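Local atomic coordinates of dihydroxyacetone kinase (Citrobacter freundii, PDB entry 1UN8), a protein that phosphorylates dihydroxyacetone with ATP to give dihydroxyacetone phosphate, working as a homodimer that needs magnesium or calcium. Residues 142-152 with 216-225; 506-516 with 528-537. All coordinates share one frame; numbering follows the deposited sequence.

Contact 1 of 2, residues 142-152 with 216-225; sequences SLPDNKHPRGI and GMGIHGEPGA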
loop_
_atom_site.group_PDB
_atom_site.type_symbol
_atom_site.label_atom_id
_atom_site.label_comp_id
_atom_site.label_asym_id
_atom_site.label_seq_id
_atom_site.Cartn_x
_atom_site.Cartn_y
_atom_site.Cartn_z
ATOM N N SER A 142 1.299 14.238 -18.591
ATOM C CA SER A 142 2.396 13.493 -19.186
ATOM C C SER A 142 2.472 13.518 -20.713
ATOM O O SER A 142 3.554 13.398 -21.282
ATOM C CB SER A 142 2.348 12.038 -18.728
ATOM O OG SER A 142 1.245 11.361 -19.298
ATOM N N LEU A 143 1.328 13.674 -21.371
ATOM C CA LEU A 143 1.267 13.663 -22.831
ATOM C C LEU A 143 0.753 14.967 -23.439
ATOM O O LEU A 143 -0.404 15.064 -23.837
ATOM C CB LEU A 143 0.383 12.498 -23.276
ATOM C CG LEU A 143 0.896 11.159 -22.735
ATOM C CD1 LEU A 143 -0.140 10.049 -22.917
ATOM C CD2 LEU A 143 2.198 10.822 -23.448
ATOM N N PRO A 144 1.613 15.983 -23.535
ATOM C CA PRO A 144 1.195 17.266 -24.103
ATOM C C PRO A 144 0.509 17.154 -25.461
ATOM O O PRO A 144 -0.467 17.855 -25.725
ATOM C CB PRO A 144 2.503 18.041 -24.188
ATOM C CG PRO A 144 3.299 17.476 -23.061
ATOM C CD PRO A 144 3.038 16.006 -23.172
ATOM N N ASP A 145 1.017 16.270 -26.316
ATOM C CA ASP A 145 0.456 16.100 -27.657
ATOM C C ASP A 145 -0.851 15.333 -27.679
ATOM O O ASP A 145 -1.411 15.081 -28.746
ATOM C CB ASP A 145 1.451 15.389 -28.580
ATOM C CG ASP A 145 2.786 16.104 -28.662
ATOM O OD1 ASP A 145 2.796 17.357 -28.633
ATOM O OD2 ASP A 145 3.824 15.409 -28.767
ATOM N N ASN A 146 -1.338 14.954 -26.508
ATOM C CA ASN A 146 -2.586 14.214 -26.440
ATOM C C ASN A 146 -3.783 15.159 -26.388
ATOM O O ASN A 146 -3.834 16.093 -25.577
ATOM C CB ASN A 146 -2.590 13.278 -25.229
ATOM C CG ASN A 146 -3.757 12.311 -25.243
ATOM O OD1 ASN A 146 -4.578 12.328 -26.160
ATOM N ND2 ASN A 146 -3.833 11.463 -24.224
ATOM N N LYS A 147 -4.739 14.910 -27.276
ATOM C CA LYS A 147 -5.949 15.715 -27.361
ATOM C C LYS A 147 -6.837 15.489 -26.147
ATOM O O LYS A 147 -7.528 16.396 -25.696
ATOM C CB LYS A 147 -6.725 15.357 -28.637
ATOM C CG LYS A 147 -8.053 16.086 -28.778
ATOM C CD LYS A 147 -8.674 15.901 -30.155
ATOM C CE LYS A 147 -9.938 16.746 -30.283
ATOM N NZ LYS A 147 -10.415 16.845 -31.688
ATOM N N HIS A 148 -6.808 14.271 -25.622
ATOM C CA HIS A 148 -7.628 13.904 -24.476
ATOM C C HIS A 148 -6.810 13.429 -23.282
ATOM O O HIS A 148 -6.570 12.232 -23.128
ATOM C CB HIS A 148 -8.605 12.810 -24.888
ATOM C CG HIS A 148 -9.431 13.170 -26.081
ATOM N ND1 HIS A 148 -10.367 14.183 -26.058
ATOM C CD2 HIS A 148 -9.445 12.671 -27.338
ATOM C CE1 HIS A 148 -10.921 14.289 -27.254
ATOM N NE2 HIS A 148 -10.379 13.384 -28.048
ATOM N N PRO A 149 -6.379 14.365 -22.415
ATOM C CA PRO A 149 -5.583 14.024 -21.228
ATOM C C PRO A 149 -6.300 12.974 -20.392
ATOM O O PRO A 149 -7.489 13.086 -20.110
ATOM C CB PRO A 149 -5.467 15.355 -20.484
ATOM C CG PRO A 149 -5.576 16.369 -21.580
ATOM C CD PRO A 149 -6.668 15.808 -22.452
ATOM N N ARG A 150 -5.572 11.949 -19.992
ATOM C CA ARG A 150 -6.167 10.903 -19.190
ATOM C C ARG A 150 -6.531 11.456 -17.827
ATOM O O ARG A 150 -5.901 12.389 -17.339
ATOM C CB ARG A 150 -5.185 9.751 -19.009
ATOM C CG ARG A 150 -4.814 9.039 -20.277
ATOM C CD ARG A 150 -3.494 8.313 -20.098
ATOM N NE ARG A 150 -3.110 7.573 -21.293
ATOM C CZ ARG A 150 -1.934 6.982 -21.455
ATOM N NH1 ARG A 150 -1.018 7.046 -20.493
ATOM N NH2 ARG A 150 -1.674 6.326 -22.577
ATOM N N GLY A 151 -7.562 10.870 -17.227
ATOM C CA GLY A 151 -7.981 11.278 -15.903
ATOM C C GLY A 151 -7.398 10.291 -14.904
ATOM O O GLY A 151 -7.621 9.083 -15.009
ATOM N N ILE A 152 -6.644 10.812 -13.939
ATOM C CA ILE A 152 -6.024 9.981 -12.920
ATOM C C ILE A 152 -6.291 10.495 -11.491
ATOM O O ILE A 152 -7.331 11.070 -11.226
ATOM C CB ILE A 152 -4.501 9.859 -13.205
ATOM C CG1 ILE A 152 -3.849 11.252 -13.152
ATOM C CG2 ILE A 152 -4.286 9.186 -14.590
ATOM C CD1 ILE A 152 -2.774 11.463 -14.184
ATOM N N GLY A 216 4.659 8.607 -16.808
ATOM C CA GLY A 216 3.346 8.663 -17.419
ATOM C C GLY A 216 2.604 7.363 -17.653
ATOM O O GLY A 216 1.595 7.354 -18.357
ATOM N N MET A 217 3.083 6.258 -17.093
ATOM C CA MET A 217 2.365 4.996 -17.274
ATOM C C MET A 217 0.924 5.218 -16.775
ATOM O O MET A 217 0.703 5.778 -15.689
ATOM C CB MET A 217 3.028 3.874 -16.477
ATOM C CG MET A 217 2.390 2.519 -16.717
ATOM S SD MET A 217 3.144 1.141 -15.779
ATOM C CE MET A 217 4.703 0.933 -16.719
ATOM N N GLY A 218 -0.043 4.787 -17.574
ATOM C CA GLY A 218 -1.441 4.956 -17.218
ATOM C C GLY A 218 -1.931 4.096 -16.071
ATOM O O GLY A 218 -1.307 3.083 -15.747
ATOM N N ILE A 219 -3.053 4.494 -15.463
ATOM C CA ILE A 219 -3.616 3.752 -14.344
ATOM C C ILE A 219 -4.242 2.431 -14.774
ATOM O O ILE A 219 -4.765 1.685 -13.948
ATOM C CB ILE A 219 -4.655 4.585 -13.579
ATOM C CG1 ILE A 219 -5.867 4.888 -14.469
ATOM C CG2 ILE A 219 -3.997 5.852 -13.072
ATOM C CD1 ILE A 219 -7.034 5.502 -13.723
ATOM N N HIS A 220 -4.203 2.156 -16.072
ATOM C CA HIS A 220 -4.712 0.893 -16.585
ATOM C C HIS A 220 -3.512 0.189 -17.203
ATOM O O HIS A 220 -3.644 -0.823 -17.872
ATOM C CB HIS A 220 -5.816 1.112 -17.629
ATOM C CG HIS A 220 -7.027 1.808 -17.085
ATOM N ND1 HIS A 220 -7.319 3.126 -17.365
ATOM C CD2 HIS A 220 -7.984 1.386 -16.223
ATOM C CE1 HIS A 220 -8.399 3.485 -16.695
ATOM N NE2 HIS A 220 -8.822 2.448 -15.994
ATOM N N GLY A 221 -2.332 0.750 -16.958
ATOM C CA GLY A 221 -1.111 0.182 -17.493
ATOM C C GLY A 221 -0.764 0.708 -18.869
ATOM O O GLY A 221 0.186 0.248 -19.478
ATOM N N GLU A 222 -1.523 1.679 -19.359
ATOM C CA GLU A 222 -1.267 2.250 -20.676
ATOM C C GLU A 222 0.166 2.785 -20.810
ATOM O O GLU A 222 0.777 3.206 -19.834
ATOM C CB GLU A 222 -2.240 3.409 -20.962
ATOM C CG GLU A 222 -3.734 3.093 -20.871
ATOM C CD GLU A 222 -4.318 3.398 -19.500
ATOM O OE1 GLU A 222 -5.528 3.732 -19.436
ATOM O OE2 GLU A 222 -3.575 3.294 -18.490
ATOM N N PRO A 223 0.708 2.789 -22.036
ATOM C CA PRO A 223 2.063 3.280 -22.303
ATOM C C PRO A 223 2.197 4.700 -21.786
ATOM O O PRO A 223 1.270 5.499 -21.924
ATOM C CB PRO A 223 2.154 3.234 -23.829
ATOM C CG PRO A 223 1.274 2.092 -24.170
ATOM C CD PRO A 223 0.083 2.291 -23.273
ATOM N N GLY A 224 3.349 5.011 -21.205
ATOM C CA GLY A 224 3.573 6.343 -20.689
ATOM C C GLY A 224 4.117 7.307 -21.734
ATOM O O GLY A 224 4.084 7.027 -22.938
ATOM N N ALA A 225 4.630 8.442 -21.272
ATOM C CA ALA A 225 5.164 9.454 -22.176
ATOM C C ALA A 225 6.663 9.307 -22.457
ATOM O O ALA A 225 7.145 9.794 -23.478
ATOM C CB ALA A 225 4.879 10.854 -21.622
HETATM O O HOH W 1 -0.813 8.429 -18.087
#
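The carbonyl oxygen of Pro223 is gripped end-on by both terminal nitrogens of Arg150, NH1 and NH2, each 3.1 Å from Pro223 O. Pro223 O lies almost in the guanidinium plane, and the two N-H bonds converge on it with similar bends, just under 150°. A chain extended from CG to NE carries the guanidinium from 142-152 across to the loop 216-225. NH1 also donates to a water 2.8 Å away, and this water in turn donates to Gly216 O, so the arginine ties together two carbonyls of 216-225. Both faces of the guanidinium are covered: Glu222 CB lies over one, 3.4 Å from Arg150 NH2, and Leu143 CD1 over the centre of the other. The carboxylate of Glu222 stays clear of the guanidinium. Bent at chi2 (94°), the glutamate runs past the arginine in the opposite direction and serves His220: OE1 accepts from His220 ND1 at 2.8 Å, OE2 from His220 N at 2.7 Å. The bond to ND1 lies close to the ring plane and fixes the rotation of the imidazole, while the one to the backbone N holds the carboxylate to the turn. Beyond the arginine, Ile152 CG2 packs on Ile219 CG2 at 3.7 Å, while Ile219 CD1 reaches Gly151 O. Ile219 also rests on His61 of the substrate site. At the other end, Ser142 CB sits 3.8 Å from Gly216 CA, side chain against bare backbone; Gly216 has a positive phi. The type I turn from Gly218 to Gly221 carries His220, the residue that forms the hemiaminal with dihydroxyacetone, and the contact joins this active-site loop of the DhaK domain to the loop following strand 132-137.

Contact 2 of 2, residues 506-516 with 528-537; sequences AERTCLSSKAN and LLGNMDPGAQ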
loop_
_atom_site.group_PDB
_atom_site.type_symbol
_atom_site.label_atom_id
_atom_site.label_comp_id
_atom_site.label_asym_id
_atom_site.label_seq_id
_atom_site.Cartn_x
_atom_site.Cartn_y
_atom_site.Cartn_z
ATOM N N ALA A 506 30.941 -29.761 27.680
ATOM C CA ALA A 506 31.558 -29.564 26.374
ATOM C C ALA A 506 31.449 -30.870 25.598
ATOM O O ALA A 506 31.178 -30.880 24.397
ATOM C CB ALA A 506 33.011 -29.173 26.530
ATOM N N GLU A 507 31.660 -31.976 26.303
ATOM C CA GLU A 507 31.583 -33.290 25.691
ATOM C C GLU A 507 30.182 -33.542 25.160
ATOM O O GLU A 507 30.025 -34.113 24.087
ATOM C CB GLU A 507 32.007 -34.364 26.707
ATOM C CG GLU A 507 33.527 -34.437 26.870
ATOM C CD GLU A 507 33.975 -35.160 28.127
ATOM O OE1 GLU A 507 35.190 -35.440 28.243
ATOM O OE2 GLU A 507 33.119 -35.432 28.997
ATOM N N ARG A 508 29.162 -33.098 25.890
ATOM C CA ARG A 508 27.787 -33.300 25.435
ATOM C C ARG A 508 27.544 -32.634 24.075
ATOM O O ARG A 508 26.766 -33.142 23.268
ATOM C CB ARG A 508 26.777 -32.776 26.476
ATOM C CG ARG A 508 26.590 -33.714 27.668
ATOM C CD ARG A 508 25.466 -33.269 28.591
ATOM N NE ARG A 508 25.844 -32.165 29.470
ATOM C CZ ARG A 508 26.434 -32.305 30.654
ATOM N NH1 ARG A 508 26.723 -33.510 31.124
ATOM N NH2 ARG A 508 26.734 -31.231 31.371
ATOM N N THR A 509 28.224 -31.518 23.808
ATOM C CA THR A 509 28.034 -30.820 22.532
ATOM C C THR A 509 28.598 -31.607 21.359
ATOM O O THR A 509 28.249 -31.346 20.213
ATOM C CB THR A 509 28.662 -29.392 22.520
ATOM O OG1 THR A 509 30.083 -29.469 22.371
ATOM C CG2 THR A 509 28.327 -28.661 23.793
ATOM N N CYS A 510 29.474 -32.563 21.636
ATOM C CA CYS A 510 30.038 -33.367 20.559
ATOM C C CYS A 510 29.014 -34.372 20.080
ATOM O O CYS A 510 29.024 -34.772 18.917
ATOM C CB CYS A 510 31.267 -34.124 21.029
ATOM S SG CYS A 510 32.736 -33.105 21.161
ATOM N N LEU A 511 28.131 -34.779 20.984
ATOM C CA LEU A 511 27.107 -35.749 20.647
ATOM C C LEU A 511 25.999 -35.155 19.788
ATOM O O LEU A 511 25.750 -35.619 18.678
ATOM C CB LEU A 511 26.519 -36.354 21.927
ATOM C CG LEU A 511 27.516 -37.128 22.799
ATOM C CD1 LEU A 511 26.789 -37.703 23.991
ATOM C CD2 LEU A 511 28.173 -38.235 22.000
ATOM N N SER A 512 25.345 -34.116 20.298
ATOM C CA SER A 512 24.244 -33.474 19.588
ATOM C C SER A 512 24.643 -32.715 18.326
ATOM O O SER A 512 23.833 -31.982 17.757
ATOM C CB SER A 512 23.492 -32.540 20.541
ATOM O OG SER A 512 24.398 -31.758 21.299
ATOM N N SER A 513 25.880 -32.897 17.882
ATOM C CA SER A 513 26.349 -32.220 16.676
ATOM C C SER A 513 25.688 -32.787 15.427
ATOM O O SER A 513 25.932 -33.937 15.056
ATOM C CB SER A 513 27.867 -32.351 16.538
ATOM O OG SER A 513 28.303 -31.809 15.304
ATOM N N LYS A 514 24.855 -31.975 14.781
ATOM C CA LYS A 514 24.167 -32.397 13.563
ATOM C C LYS A 514 25.164 -32.590 12.423
ATOM O O LYS A 514 25.232 -33.663 11.819
ATOM C CB LYS A 514 23.124 -31.357 13.141
ATOM C CG LYS A 514 22.011 -31.111 14.154
ATOM C CD LYS A 514 20.924 -30.209 13.565
ATOM C CE LYS A 514 21.488 -28.864 13.107
ATOM N NZ LYS A 514 20.452 -28.019 12.449
ATOM N N ALA A 515 25.930 -31.542 12.132
ATOM C CA ALA A 515 26.929 -31.587 11.070
ATOM C C ALA A 515 27.819 -32.813 11.242
ATOM O O ALA A 515 28.631 -32.876 12.167
ATOM C CB ALA A 515 27.775 -30.318 11.094
ATOM N N ASN A 516 27.650 -33.783 10.345
ATOM C CA ASN A 516 28.420 -35.027 10.372
ATOM C C ASN A 516 27.930 -35.952 9.249
ATOM O O ASN A 516 28.164 -37.163 9.278
ATOM C CB ASN A 516 28.254 -35.716 11.739
ATOM C CG ASN A 516 29.276 -36.825 11.972
ATOM O OD1 ASN A 516 30.486 -36.607 11.863
ATOM N ND2 ASN A 516 28.790 -38.017 12.311
ATOM N N LEU A 528 34.698 -38.125 17.745
ATOM C CA LEU A 528 33.796 -36.976 17.632
ATOM C C LEU A 528 34.277 -35.688 18.304
ATOM O O LEU A 528 33.472 -34.790 18.559
ATOM C CB LEU A 528 32.433 -37.304 18.247
ATOM C CG LEU A 528 31.674 -38.477 17.626
ATOM C CD1 LEU A 528 30.343 -38.690 18.330
ATOM C CD2 LEU A 528 31.461 -38.253 16.137
ATOM N N LEU A 529 35.576 -35.589 18.586
ATOM C CA LEU A 529 36.120 -34.391 19.225
ATOM C C LEU A 529 36.189 -33.217 18.250
ATOM O O LEU A 529 36.462 -32.079 18.648
ATOM C CB LEU A 529 37.515 -34.668 19.802
ATOM C CG LEU A 529 37.622 -35.629 20.992
ATOM C CD1 LEU A 529 39.087 -35.751 21.399
ATOM C CD2 LEU A 529 36.772 -35.126 22.162
ATOM N N GLY A 530 35.942 -33.500 16.973
ATOM C CA GLY A 530 35.960 -32.459 15.958
ATOM C C GLY A 530 34.590 -31.822 15.795
ATOM O O GLY A 530 34.413 -30.890 15.007
ATOM N N ASN A 531 33.615 -32.339 16.540
ATOM C CA ASN A 531 32.249 -31.830 16.505
ATOM C C ASN A 531 31.967 -31.024 17.769
ATOM O O ASN A 531 30.806 -30.729 18.079
ATOM C CB ASN A 531 31.239 -32.983 16.434
ATOM C CG ASN A 531 31.255 -33.709 15.099
ATOM O OD1 ASN A 531 31.190 -33.087 14.031
ATOM N ND2 ASN A 531 31.322 -35.038 15.153
ATOM N N MET A 532 33.020 -30.679 18.507
ATOM C CA MET A 532 32.848 -29.927 19.745
ATOM C C MET A 532 32.634 -28.451 19.465
ATOM O O MET A 532 33.310 -27.870 18.606
ATOM C CB MET A 532 34.063 -30.097 20.663
ATOM C CG MET A 532 33.841 -29.543 22.068
ATOM S SD MET A 532 35.180 -29.926 23.209
ATOM C CE MET A 532 34.614 -31.459 23.917
ATOM N N ASP A 533 31.686 -27.852 20.176
ATOM C CA ASP A 533 31.421 -26.431 20.006
ATOM C C ASP A 533 32.612 -25.648 20.557
ATOM O O ASP A 533 33.084 -25.916 21.659
ATOM C CB ASP A 533 30.160 -26.029 20.756
ATOM C CG ASP A 533 29.961 -24.529 20.779
ATOM O OD1 ASP A 533 29.832 -23.937 19.686
ATOM O OD2 ASP A 533 29.945 -23.944 21.885
ATOM N N PRO A 534 33.122 -24.675 19.791
ATOM C CA PRO A 534 34.269 -23.868 20.231
ATOM C C PRO A 534 34.008 -23.144 21.556
ATOM O O PRO A 534 34.864 -23.128 22.449
ATOM C CB PRO A 534 34.462 -22.892 19.076
ATOM C CG PRO A 534 33.948 -23.661 17.902
ATOM C CD PRO A 534 32.690 -24.274 18.444
ATOM N N GLY A 535 32.823 -22.556 21.677
ATOM C CA GLY A 535 32.480 -21.853 22.893
ATOM C C GLY A 535 32.668 -22.718 24.122
ATOM O O GLY A 535 33.404 -22.360 25.036
ATOM N N ALA A 536 32.005 -23.869 24.137
ATOM C CA ALA A 536 32.083 -24.794 25.249
ATOM C C ALA A 536 33.519 -25.214 25.543
ATOM O O ALA A 536 33.980 -25.146 26.691
ATOM C CB ALA A 536 31.221 -26.018 24.952
ATOM N N GLN A 537 34.223 -25.655 24.507
ATOM C CA GLN A 537 35.611 -26.088 24.661
ATOM C C GLN A 537 36.456 -24.968 25.278
ATOM O O GLN A 537 37.203 -25.192 26.232
ATOM C CB GLN A 537 36.182 -26.514 23.296
ATOM C CG GLN A 537 37.695 -26.348 23.132
ATOM C CD GLN A 537 38.498 -27.453 23.770
ATOM O OE1 GLN A 537 38.011 -28.196 24.627
ATOM N NE2 GLN A 537 39.746 -27.560 23.367
#
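Met532 lies along the last turns of helix 495-511, from Cys510 at its CB to Ala506 at its tip. CB lies against the sulfur of Cys510, 3.3 Å from Cys510 SG. With CG anti to the backbone N (chi1 -170°), the chain runs along the helix, and CG passes 3.8 Å from Thr509 OG1. SD comes within 4.0 Å of Ala506 CB. A bend at chi3 (-91°) then lays the terminal methyl CE by the backbone of Ala506, 3.5 Å from Ala506 O. Next to it, Ala536 CB packs on Ala506, its nearest atom Ala506 CA at 3.8 Å, so the two helices meet through small side chains. Thr509 OG1 makes the polar link: it donates to Ala506 O at 2.7 Å and accepts a nearly straight bond (176°) from Asp533 N, 3.2 Å away. The hydroxyl thus links the carbonyl of Ala506 to the backbone N of the residue preceding helix 534-547. Arg475 adds to the joint from outside, bonding Thr509 O and, weakly, Asn531 O. The carboxylate of Asp533 turns back to its own chain, where OD2 accepts from Ala536 N at 3.1 Å. This caps the N-terminus of helix 534-547, the last of the alpha-helical barrel of the DhaL domain; Asp533, Pro534 and Gly535 also belong to the ATP site.

How the contacts relate
Contacts 1 and 2 lie on opposite sides of the chain's centre, their own centres about 65 Å apart, and share no element: one belongs to the DhaK region, whose active-site histidine forms a covalent intermediate with the substrate, the other to the DhaL region that binds ATP. Both are partly buried. Contact 1 joins two loops beside beta sheets and relies on a charged side chain, carbonyls and a water; contact 2 joins the end of one helix to the start of another, mostly through apolar side chains and two sulfur-bearing residues, with one hydroxyl as the polar link. Lys147 of contact 1 forms salt bridges to Asp471 and Asp474 of the second subunit, whereas no other subunit touches contact 2.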